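Long-range contacts in epsin-3 (Saccharomyces cerevisiae, PDB 3ONK), which takes part in recruiting clathrin to the Golgi network and endosomes and binds membranes rich in phosphatidylinositol-3,5-bisphosphate, its ENTH domain being the part described here: residues T30-I35 with L71-Y76; E11-V16 with R45-S50; R54-K59 with N94-L99. One frame throughout, in Å; residues are numbered along the deposited sequence.

Interaction 1 of 3, residues T30-I35 with L71-Y76; sequences TLMDQI and LQLLDY
Met32 packs its CB over one face of the Tyr76 ring, and these two residues have the largest areas buried in the contact. Met32 CB stands 3.9 Å from the ring centroid and only 18° off the ring normal, which makes a CH-pi contact over the face. From there the side chain runs back toward the root of the tyrosine: it bends at its third torsion and brings Met32 CE to 3.5 Å from Tyr76 CD1. The sulfur itself meets the ring obliquely, SD lying 4.4 Å from the centroid, a Met-aromatic contact. Tyr76 holds CG anti to its backbone N (chi1 -172°), and its ring reaches across to helix 29-38, where OH makes a weak hydrogen bond of 3.5 Å to Asp33 OD1; ring and carboxylate planes are not far from perpendicular. Deeper in, Leu73 CD1 comes within 3.9 Å of Met32 CG and also meets Ile35 CD1, so one methyl group serves two side chains. Replacing Tyr76 by an alanine would probably leave the Met32 thioether without the surface it lies on, freer to turn, and Asp33 without its weak hydroxyl partner. His80, one turn further along helix 64-80, stacks on the Tyr76 ring. The axes of segments 30-35 and 71-76 approach to 10.1 Å and cross at -59°, an oblique helix pair of the all-helical ENTH domain.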
loop_
_atom_site.group_PDB
_atom_site.type_symbol
_atom_site.label_atom_id
_atom_site.label_comp_id
_atom_site.label_asym_id
_atom_site.label_seq_id
_atom_site.Cartn_x
_atom_site.Cartn_y
_atom_site.Cartn_z
ATOM N N THR A 30 -5.035 8.778 10.185
ATOM C CA THR A 30 -6.092 9.669 9.678
ATOM C C THR A 30 -5.928 9.995 8.170
ATOM O O THR A 30 -6.909 10.045 7.420
ATOM C CB THR A 30 -6.221 10.997 10.511
ATOM O OG1 THR A 30 -6.740 10.698 11.807
ATOM C CG2 THR A 30 -7.187 11.965 9.842
ATOM N N LEU A 31 -4.687 10.193 7.737
ATOM C CA LEU A 31 -4.396 10.438 6.333
ATOM C C LEU A 31 -4.736 9.203 5.510
ATOM O O LEU A 31 -5.266 9.302 4.391
ATOM C CB LEU A 31 -2.922 10.795 6.143
ATOM C CG LEU A 31 -2.457 11.009 4.698
ATOM C CD1 LEU A 31 -3.151 12.206 4.075
ATOM C CD2 LEU A 31 -0.944 11.172 4.666
ATOM N N MET A 32 -4.428 8.039 6.070
ATOM C CA MET A 32 -4.774 6.781 5.420
ATOM C C MET A 32 -6.304 6.638 5.287
ATOM O O MET A 32 -6.818 6.274 4.223
ATOM C CB MET A 32 -4.172 5.604 6.185
ATOM C CG MET A 32 -2.664 5.485 6.081
ATOM S SD MET A 32 -2.098 3.861 6.606
ATOM C CE MET A 32 -2.530 3.897 8.355
ATOM N N ASP A 33 -7.027 6.945 6.359
ATOM C CA ASP A 33 -8.493 6.933 6.313
ATOM C C ASP A 33 -9.045 7.891 5.249
ATOM O O ASP A 33 -9.975 7.548 4.518
ATOM C CB ASP A 33 -9.085 7.262 7.686
ATOM C CG ASP A 33 -10.400 6.528 7.951
ATOM O OD1 ASP A 33 -10.689 5.535 7.254
ATOM O OD2 ASP A 33 -11.140 6.939 8.864
ATOM N N GLN A 34 -8.466 9.087 5.153
ATOM C CA GLN A 34 -8.888 10.047 4.122
ATOM C C GLN A 34 -8.752 9.418 2.743
ATOM O O GLN A 34 -9.631 9.547 1.888
ATOM C CB GLN A 34 -8.077 11.349 4.211
ATOM C CG GLN A 34 -8.500 12.268 5.377
ATOM C CD GLN A 34 -7.572 13.469 5.560
ATOM O OE1 GLN A 34 -6.362 13.354 5.394
ATOM N NE2 GLN A 34 -8.139 14.617 5.924
ATOM N N ILE A 35 -7.641 8.721 2.529
ATOM C CA ILE A 35 -7.400 8.081 1.252
ATOM C C ILE A 35 -8.379 6.920 1.034
ATOM O O ILE A 35 -8.890 6.704 -0.071
ATOM C CB ILE A 35 -5.935 7.623 1.148
ATOM C CG1 ILE A 35 -5.014 8.851 1.023
ATOM C CG2 ILE A 35 -5.765 6.718 -0.031
ATOM C CD1 ILE A 35 -3.574 8.586 1.445
ATOM N N LEU A 71 3.216 -0.088 0.775
ATOM C CA LEU A 71 2.688 -1.372 1.252
ATOM C C LEU A 71 1.780 -1.187 2.458
ATOM O O LEU A 71 0.669 -1.722 2.487
ATOM C CB LEU A 71 3.816 -2.357 1.600
ATOM C CG LEU A 71 4.683 -2.885 0.439
ATOM C CD1 LEU A 71 5.783 -3.791 1.001
ATOM C CD2 LEU A 71 3.845 -3.629 -0.599
ATOM N N GLN A 72 2.269 -0.446 3.452
ATOM C CA GLN A 72 1.477 -0.097 4.623
ATOM C C GLN A 72 0.142 0.516 4.233
ATOM O O GLN A 72 -0.883 0.156 4.788
ATOM C CB GLN A 72 2.223 0.899 5.515
ATOM C CG GLN A 72 3.381 0.329 6.294
ATOM C CD GLN A 72 4.082 1.385 7.121
ATOM O OE1 GLN A 72 4.671 2.326 6.576
ATOM N NE2 GLN A 72 4.024 1.239 8.449
ATOM N N LEU A 73 0.160 1.471 3.306
ATOM C CA LEU A 73 -1.079 2.109 2.846
ATOM C C LEU A 73 -2.035 1.100 2.214
ATOM O O LEU A 73 -3.238 1.115 2.467
ATOM C CB LEU A 73 -0.772 3.205 1.822
ATOM C CG LEU A 73 -1.964 3.963 1.232
ATOM C CD1 LEU A 73 -2.897 4.530 2.311
ATOM C CD2 LEU A 73 -1.472 5.087 0.313
ATOM N N LEU A 74 -1.481 0.228 1.382
ATOM C CA LEU A 74 -2.272 -0.724 0.626
ATOM C C LEU A 74 -2.874 -1.757 1.576
ATOM O O LEU A 74 -3.994 -2.229 1.375
ATOM C CB LEU A 74 -1.383 -1.375 -0.439
ATOM C CG LEU A 74 -1.916 -2.013 -1.723
ATOM C CD1 LEU A 74 -2.900 -1.139 -2.502
ATOM C CD2 LEU A 74 -0.723 -2.395 -2.608
ATOM N N ASP A 75 -2.145 -2.084 2.636
ATOM C CA ASP A 75 -2.699 -2.961 3.654
ATOM C C ASP A 75 -3.919 -2.308 4.304
ATOM O O ASP A 75 -4.980 -2.915 4.452
ATOM C CB ASP A 75 -1.651 -3.267 4.726
ATOM C CG ASP A 75 -2.144 -4.285 5.737
ATOM O OD1 ASP A 75 -2.312 -5.457 5.355
ATOM O OD2 ASP A 75 -2.399 -3.905 6.902
ATOM N N TYR A 76 -3.754 -1.060 4.702
ATOM C CA TYR A 76 -4.831 -0.340 5.360
ATOM C C TYR A 76 -6.055 -0.273 4.444
ATOM O O TYR A 76 -7.180 -0.437 4.900
ATOM C CB TYR A 76 -4.358 1.068 5.745
ATOM C CG TYR A 76 -5.340 1.839 6.598
ATOM C CD1 TYR A 76 -5.278 1.786 7.992
ATOM C CD2 TYR A 76 -6.337 2.615 6.011
ATOM C CE1 TYR A 76 -6.179 2.502 8.770
ATOM C CE2 TYR A 76 -7.245 3.323 6.780
ATOM C CZ TYR A 76 -7.165 3.262 8.153
ATOM O OH TYR A 76 -8.074 3.968 8.911
#

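Interaction 2 of 3, residues E11-V16 with R45-S50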
loop_
_atom_site.group_PDB
_atom_site.type_symbol
_atom_site.label_atom_id
_atom_site.label_comp_id
_atom_site.label_asym_id
_atom_site.label_seq_id
_atom_site.Cartn_x
_atom_site.Cartn_y
_atom_site.Cartn_z
ATOM N N GLU A 11 -5.810 16.648 -5.517
ATOM C CA GLU A 11 -5.814 16.606 -4.063
ATOM C C GLU A 11 -5.565 15.196 -3.558
ATOM O O GLU A 11 -4.751 14.989 -2.661
ATOM C CB GLU A 11 -7.158 17.071 -3.523
ATOM C CG GLU A 11 -7.216 18.511 -3.111
ATOM C CD GLU A 11 -8.408 18.764 -2.219
ATOM O OE1 GLU A 11 -8.418 18.263 -1.061
ATOM O OE2 GLU A 11 -9.344 19.440 -2.688
ATOM N N MET A 12 -6.276 14.232 -4.136
ATOM C CA MET A 12 -6.153 12.844 -3.691
ATOM C C MET A 12 -4.797 12.234 -4.060
ATOM O O MET A 12 -4.217 11.480 -3.285
ATOM C CB MET A 12 -7.306 11.990 -4.226
ATOM C CG MET A 12 -7.299 10.535 -3.750
ATOM S SD MET A 12 -7.329 10.339 -1.951
ATOM C CE MET A 12 -8.889 11.080 -1.493
ATOM N N GLU A 13 -4.297 12.541 -5.248
ATOM C CA GLU A 13 -2.975 12.066 -5.643
ATOM C C GLU A 13 -1.912 12.691 -4.736
ATOM O O GLU A 13 -0.883 12.074 -4.451
ATOM C CB GLU A 13 -2.688 12.396 -7.111
ATOM C CG GLU A 13 -3.563 11.638 -8.083
ATOM C CD GLU A 13 -3.540 12.219 -9.486
ATOM O OE1 GLU A 13 -3.037 13.349 -9.671
ATOM O OE2 GLU A 13 -4.026 11.536 -10.408
ATOM N N GLY A 14 -2.178 13.906 -4.263
ATOM C CA GLY A 14 -1.293 14.568 -3.322
ATOM C C GLY A 14 -1.293 13.881 -1.958
ATOM O O GLY A 14 -0.262 13.781 -1.297
ATOM N N LYS A 15 -2.461 13.421 -1.524
ATOM C CA LYS A 15 -2.566 12.733 -0.252
ATOM C C LYS A 15 -1.779 11.421 -0.304
ATOM O O LYS A 15 -0.998 11.118 0.605
ATOM C CB LYS A 15 -4.035 12.476 0.091
ATOM C CG LYS A 15 -4.790 13.704 0.571
ATOM C CD LYS A 15 -6.176 13.318 1.088
ATOM C CE LYS A 15 -6.795 14.418 1.925
ATOM N NZ LYS A 15 -6.820 15.707 1.205
ATOM N N VAL A 16 -1.972 10.659 -1.379
ATOM C CA VAL A 16 -1.227 9.419 -1.577
ATOM C C VAL A 16 0.272 9.686 -1.661
ATOM O O VAL A 16 1.075 8.951 -1.082
ATOM C CB VAL A 16 -1.669 8.668 -2.852
ATOM C CG1 VAL A 16 -0.840 7.399 -3.021
ATOM C CG2 VAL A 16 -3.137 8.329 -2.775
ATOM N N ARG A 45 -10.544 6.438 -6.875
ATOM C CA ARG A 45 -10.063 5.076 -6.717
ATOM C C ARG A 45 -8.934 4.844 -7.733
ATOM O O ARG A 45 -7.859 4.364 -7.383
ATOM C CB ARG A 45 -11.210 4.055 -6.881
ATOM C CG ARG A 45 -10.783 2.576 -6.795
ATOM C CD ARG A 45 -11.936 1.619 -7.177
ATOM N NE ARG A 45 -13.160 2.135 -6.609
ATOM C CZ ARG A 45 -14.287 2.353 -7.262
ATOM N NH1 ARG A 45 -14.414 2.035 -8.540
ATOM N NH2 ARG A 45 -15.310 2.874 -6.599
ATOM N N GLU A 46 -9.168 5.215 -8.988
ATOM C CA GLU A 46 -8.141 5.069 -10.020
ATOM C C GLU A 46 -6.928 5.965 -9.763
ATOM O O GLU A 46 -5.790 5.556 -9.998
ATOM C CB GLU A 46 -8.722 5.335 -11.417
ATOM C CG GLU A 46 -8.611 4.141 -12.372
ATOM C CD GLU A 46 -9.694 4.123 -13.447
ATOM O OE1 GLU A 46 -10.566 5.024 -13.430
ATOM O OE2 GLU A 46 -9.678 3.210 -14.307
ATOM N N GLU A 47 -7.160 7.181 -9.270
ATOM C CA GLU A 47 -6.040 8.072 -8.921
ATOM C C GLU A 47 -5.129 7.443 -7.891
ATOM O O GLU A 47 -3.904 7.486 -8.015
ATOM C CB GLU A 47 -6.545 9.410 -8.381
ATOM C CG GLU A 47 -7.222 10.258 -9.418
ATOM C CD GLU A 47 -7.751 11.559 -8.861
ATOM O OE1 GLU A 47 -8.515 12.216 -9.588
ATOM O OE2 GLU A 47 -7.420 11.928 -7.708
ATOM N N ILE A 48 -5.744 6.854 -6.873
ATOM C CA ILE A 48 -5.025 6.232 -5.761
ATOM C C ILE A 48 -4.229 5.045 -6.263
ATOM O O ILE A 48 -3.074 4.860 -5.901
ATOM C CB ILE A 48 -6.016 5.735 -4.668
ATOM C CG1 ILE A 48 -6.784 6.910 -4.051
ATOM C CG2 ILE A 48 -5.301 4.969 -3.589
ATOM C CD1 ILE A 48 -7.980 6.469 -3.237
ATOM N N LEU A 49 -4.873 4.244 -7.104
ATOM C CA LEU A 49 -4.271 3.063 -7.705
ATOM C C LEU A 49 -2.973 3.385 -8.468
ATOM O O LEU A 49 -1.913 2.832 -8.176
ATOM C CB LEU A 49 -5.289 2.438 -8.664
ATOM C CG LEU A 49 -5.265 0.929 -8.877
ATOM C CD1 LEU A 49 -5.850 0.214 -7.654
ATOM C CD2 LEU A 49 -6.028 0.560 -10.175
ATOM N N SER A 50 -3.077 4.262 -9.463
ATOM C CA SER A 50 -1.919 4.724 -10.212
ATOM C C SER A 50 -0.778 5.081 -9.278
ATOM O O SER A 50 0.325 4.538 -9.381
ATOM C CB SER A 50 -2.281 5.969 -11.003
ATOM O OG SER A 50 -3.520 5.785 -11.661
#
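Glu47, Ile48 and Glu13 bury the largest areas in this contact, and Glu47 meets Glu13 where the backbones come closest, with 6.0 Å between Glu13 CA and Glu47 CA. The two glutamates cross at about a right angle and their chains touch, Glu13 CG lying 3.7 Å from Glu47 CB; Glu13 OE2 also comes against Glu47 CG, and Glu47 OE2 in turn approaches Met12 CB. Both have CG anti to the carbonyl carbon and run on extended, yet their carboxylates do not stack, the planes being 56° apart. Glu13 OE2 and Glu47 OE2 remain 4.4 Å from each other, near enough that like charges would be expected to repel. Thr10 supplies a polar partner to each: its OG1 hydrogen-bonds with Glu47 OE2 and its backbone N with Glu13 OE1, so the residue just ahead of helix 11-19 bridges the two acids.

Ile48 forms the apolar half. Its CG1 lies 3.7 Å from Met12 CG, where the methionine, bent at chi2 (57°) and again at chi3, passes obliquely over the isoleucine branch so that SD also comes near Ile48 CD1. On its other branch, Ile48 CG2 meets Val16 CG2 at 4.1 Å, the two side chains crossing roughly at right angles. The segment axes approach to 8.9 Å and cross at -35°. Ile35 of helix 29-38 touches both Met12 and Ile48, while Leu73 and Leu77 of helix 64-80 pack on Val16 and Ile48 respectively, so the apolar half faces these two helices.

Interaction 3 of 3, residues R54-K59 with N94-L99; sequences RRFTEK and NLIRIL
Phe56 packs against Leu99, Ile96 and Leu95 in the all-helical ENTH domain, where the end of helix 42-57 meets segment 94-99, around helix 93-97. The tight part is the buried ring. Over one face sits Leu99 CD1, 3.9 Å from the ring centroid and 15° off its normal, a CH-pi contact. Near the ring plane, Ile96 CG1 touches the edge at Phe56 CE2 (4.2 Å), and the two side chains lie side by side, pointing the same way. Leu95 CD2 meets the root of the side chain, 4.2 Å from Phe56 CB. Phe53 meets the same ring with planes about 65° apart, and Ala70, Leu71 and Leu74 of helix 64-80 also pack on it.

Toward solvent the contact thins. Exposed Ile98 contributes little, and the placement of its CG2 is doubtful. The chain beyond Thr57 leaves the helix, with the outer side-chain atoms of Glu58 and Lys59 not modelled. Exposed Thr57 still offers one apolar contact, its CG2 lying 3.7 Å from Leu95 CD2. With chi1 at 69°, its hydroxyl is turned back to its own helix instead: Thr57 OG1 donates to Arg54 O over 3.0 Å, from above the carbonyl plane.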
loop_
_atom_site.group_PDB
_atom_site.type_symbol
_atom_site.label_atom_id
_atom_site.label_comp_id
_atom_site.label_asym_id
_atom_site.label_seq_id
_atom_site.Cartn_x
_atom_site.Cartn_y
_atom_site.Cartn_z
ATOM N N ARG A 54 2.918 3.122 -8.887
ATOM C CA ARG A 54 4.044 3.864 -9.447
ATOM C C ARG A 54 5.268 3.587 -8.609
ATOM O O ARG A 54 6.373 3.464 -9.120
ATOM C CB ARG A 54 3.767 5.367 -9.472
ATOM C CG ARG A 54 2.713 5.753 -10.492
ATOM C CD ARG A 54 2.582 7.252 -10.675
ATOM N NE ARG A 54 1.544 7.545 -11.658
ATOM C CZ ARG A 54 1.737 7.535 -12.972
ATOM N NH1 ARG A 54 2.940 7.257 -13.467
ATOM N NH2 ARG A 54 0.729 7.806 -13.792
ATOM N N ARG A 55 5.053 3.475 -7.307
ATOM C CA ARG A 55 6.140 3.247 -6.369
ATOM C C ARG A 55 6.839 1.896 -6.597
ATOM O O ARG A 55 8.071 1.829 -6.625
ATOM C CB ARG A 55 5.621 3.379 -4.933
ATOM C CG ARG A 55 6.000 4.700 -4.262
ATOM C CD ARG A 55 5.559 5.915 -5.087
ATOM N NE ARG A 55 4.349 6.545 -4.551
ATOM C CZ ARG A 55 3.586 7.412 -5.218
ATOM N NH1 ARG A 55 3.896 7.764 -6.469
ATOM N NH2 ARG A 55 2.502 7.917 -4.633
ATOM N N PHE A 56 6.049 0.839 -6.786
ATOM C CA PHE A 56 6.576 -0.516 -6.945
ATOM C C PHE A 56 7.447 -0.667 -8.169
ATOM O O PHE A 56 8.319 -1.540 -8.223
ATOM C CB PHE A 56 5.439 -1.537 -7.031
ATOM C CG PHE A 56 4.539 -1.529 -5.844
ATOM C CD1 PHE A 56 4.845 -0.752 -4.737
ATOM C CD2 PHE A 56 3.391 -2.293 -5.821
ATOM C CE1 PHE A 56 4.017 -0.738 -3.633
ATOM C CE2 PHE A 56 2.559 -2.277 -4.723
ATOM C CZ PHE A 56 2.873 -1.504 -3.627
ATOM N N THR A 57 7.208 0.177 -9.159
ATOM C CA THR A 57 7.813 -0.035 -10.468
ATOM C C THR A 57 9.200 0.608 -10.606
ATOM O O THR A 57 9.948 0.297 -11.530
ATOM C CB THR A 57 6.852 0.396 -11.590
ATOM O OG1 THR A 57 6.700 1.819 -11.568
ATOM C CG2 THR A 57 5.484 -0.252 -11.379
ATOM N N GLU A 58 9.548 1.486 -9.672
ATOM C CA GLU A 58 10.905 2.018 -9.603
ATOM C C GLU A 58 11.776 1.116 -8.727
ATOM O O GLU A 58 11.861 1.321 -7.515
ATOM C CB GLU A 58 10.905 3.451 -9.054
ATOM N N LYS A 59 12.400 0.113 -9.349
ATOM C CA LYS A 59 13.351 -0.773 -8.673
ATOM C C LYS A 59 14.421 0.093 -8.035
ATOM O O LYS A 59 15.060 0.889 -8.716
ATOM C CB LYS A 59 13.984 -1.750 -9.667
ATOM N N ASN A 94 0.269 -9.535 -9.997
ATOM C CA ASN A 94 1.488 -9.746 -10.776
ATOM C C ASN A 94 2.595 -8.748 -10.436
ATOM O O ASN A 94 3.722 -9.121 -10.122
ATOM C CB ASN A 94 1.137 -9.650 -12.275
ATOM C CG ASN A 94 -0.134 -8.801 -12.537
ATOM O OD1 ASN A 94 -1.270 -9.312 -12.487
ATOM N ND2 ASN A 94 0.060 -7.502 -12.803
ATOM N N LEU A 95 2.244 -7.472 -10.516
ATOM C CA LEU A 95 3.154 -6.368 -10.258
ATOM C C LEU A 95 3.590 -6.357 -8.789
ATOM O O LEU A 95 4.736 -6.052 -8.476
ATOM C CB LEU A 95 2.455 -5.052 -10.622
ATOM C CG LEU A 95 3.202 -3.737 -10.898
ATOM C CD1 LEU A 95 2.513 -2.598 -10.164
ATOM C CD2 LEU A 95 4.685 -3.787 -10.537
ATOM N N ILE A 96 2.668 -6.687 -7.893
ATOM C CA ILE A 96 2.961 -6.684 -6.468
ATOM C C ILE A 96 3.979 -7.773 -6.149
ATOM O O ILE A 96 4.910 -7.560 -5.348
ATOM C CB ILE A 96 1.672 -6.886 -5.650
ATOM C CG1 ILE A 96 0.658 -5.784 -5.980
ATOM C CG2 ILE A 96 1.964 -6.946 -4.158
ATOM C CD1 ILE A 96 -0.674 -5.951 -5.285
ATOM N N ARG A 97 3.798 -8.926 -6.803
ATOM C CA ARG A 97 4.666 -10.093 -6.652
ATOM C C ARG A 97 6.131 -9.768 -6.899
ATOM O O ARG A 97 7.020 -10.391 -6.323
ATOM C CB ARG A 97 4.232 -11.222 -7.606
ATOM C CG ARG A 97 2.904 -11.877 -7.246
ATOM C CD ARG A 97 2.833 -13.357 -7.691
ATOM N NE ARG A 97 1.518 -13.935 -7.415
ATOM C CZ ARG A 97 1.210 -14.614 -6.314
ATOM N NH1 ARG A 97 -0.018 -15.085 -6.158
ATOM N NH2 ARG A 97 2.125 -14.832 -5.375
ATOM N N ILE A 98 6.383 -8.801 -7.771
ATOM C CA ILE A 98 7.755 -8.411 -8.073
ATOM C C ILE A 98 8.519 -8.111 -6.785
ATOM O O ILE A 98 9.709 -8.396 -6.692
ATOM C CB ILE A 98 7.808 -7.173 -9.016
ATOM C CG1 ILE A 98 9.216 -6.971 -9.569
ATOM C CG2 ILE A 98 7.379 -5.905 -8.294
ATOM C CD1 ILE A 98 9.396 -5.631 -10.278
ATOM N N LEU A 99 7.830 -7.556 -5.787
ATOM C CA LEU A 99 8.492 -7.118 -4.554
ATOM C C LEU A 99 8.948 -8.274 -3.686
ATOM O O LEU A 99 9.694 -8.073 -2.725
ATOM C CB LEU A 99 7.587 -6.184 -3.739
ATOM C CG LEU A 99 7.345 -4.825 -4.401
ATOM C CD1 LEU A 99 6.457 -3.928 -3.521
ATOM C CD2 LEU A 99 8.678 -4.154 -4.710
#

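From the N terminus, helix 11-19 comes first, and interaction 2 closes its loop on helix 42-57, enclosing helix 29-38. Interaction 1 starts inside that loop, at 30-35, and ends beyond it on helix 64-80, so the two cross. Interaction 3 opens after interaction 2 has closed, further along the same helix 42-57, and runs to 94-99; it crosses interaction 1 because 71-76 falls within its span. None is nested. The contacts also touch: Leu71 CD2 packs on Leu99 CD1 at 3.9 Å, while Val16 CG1 meets Arg55 NH2. Helices 42-57 and 64-80 thereby join the N-terminal helices to the region of helix 93-97.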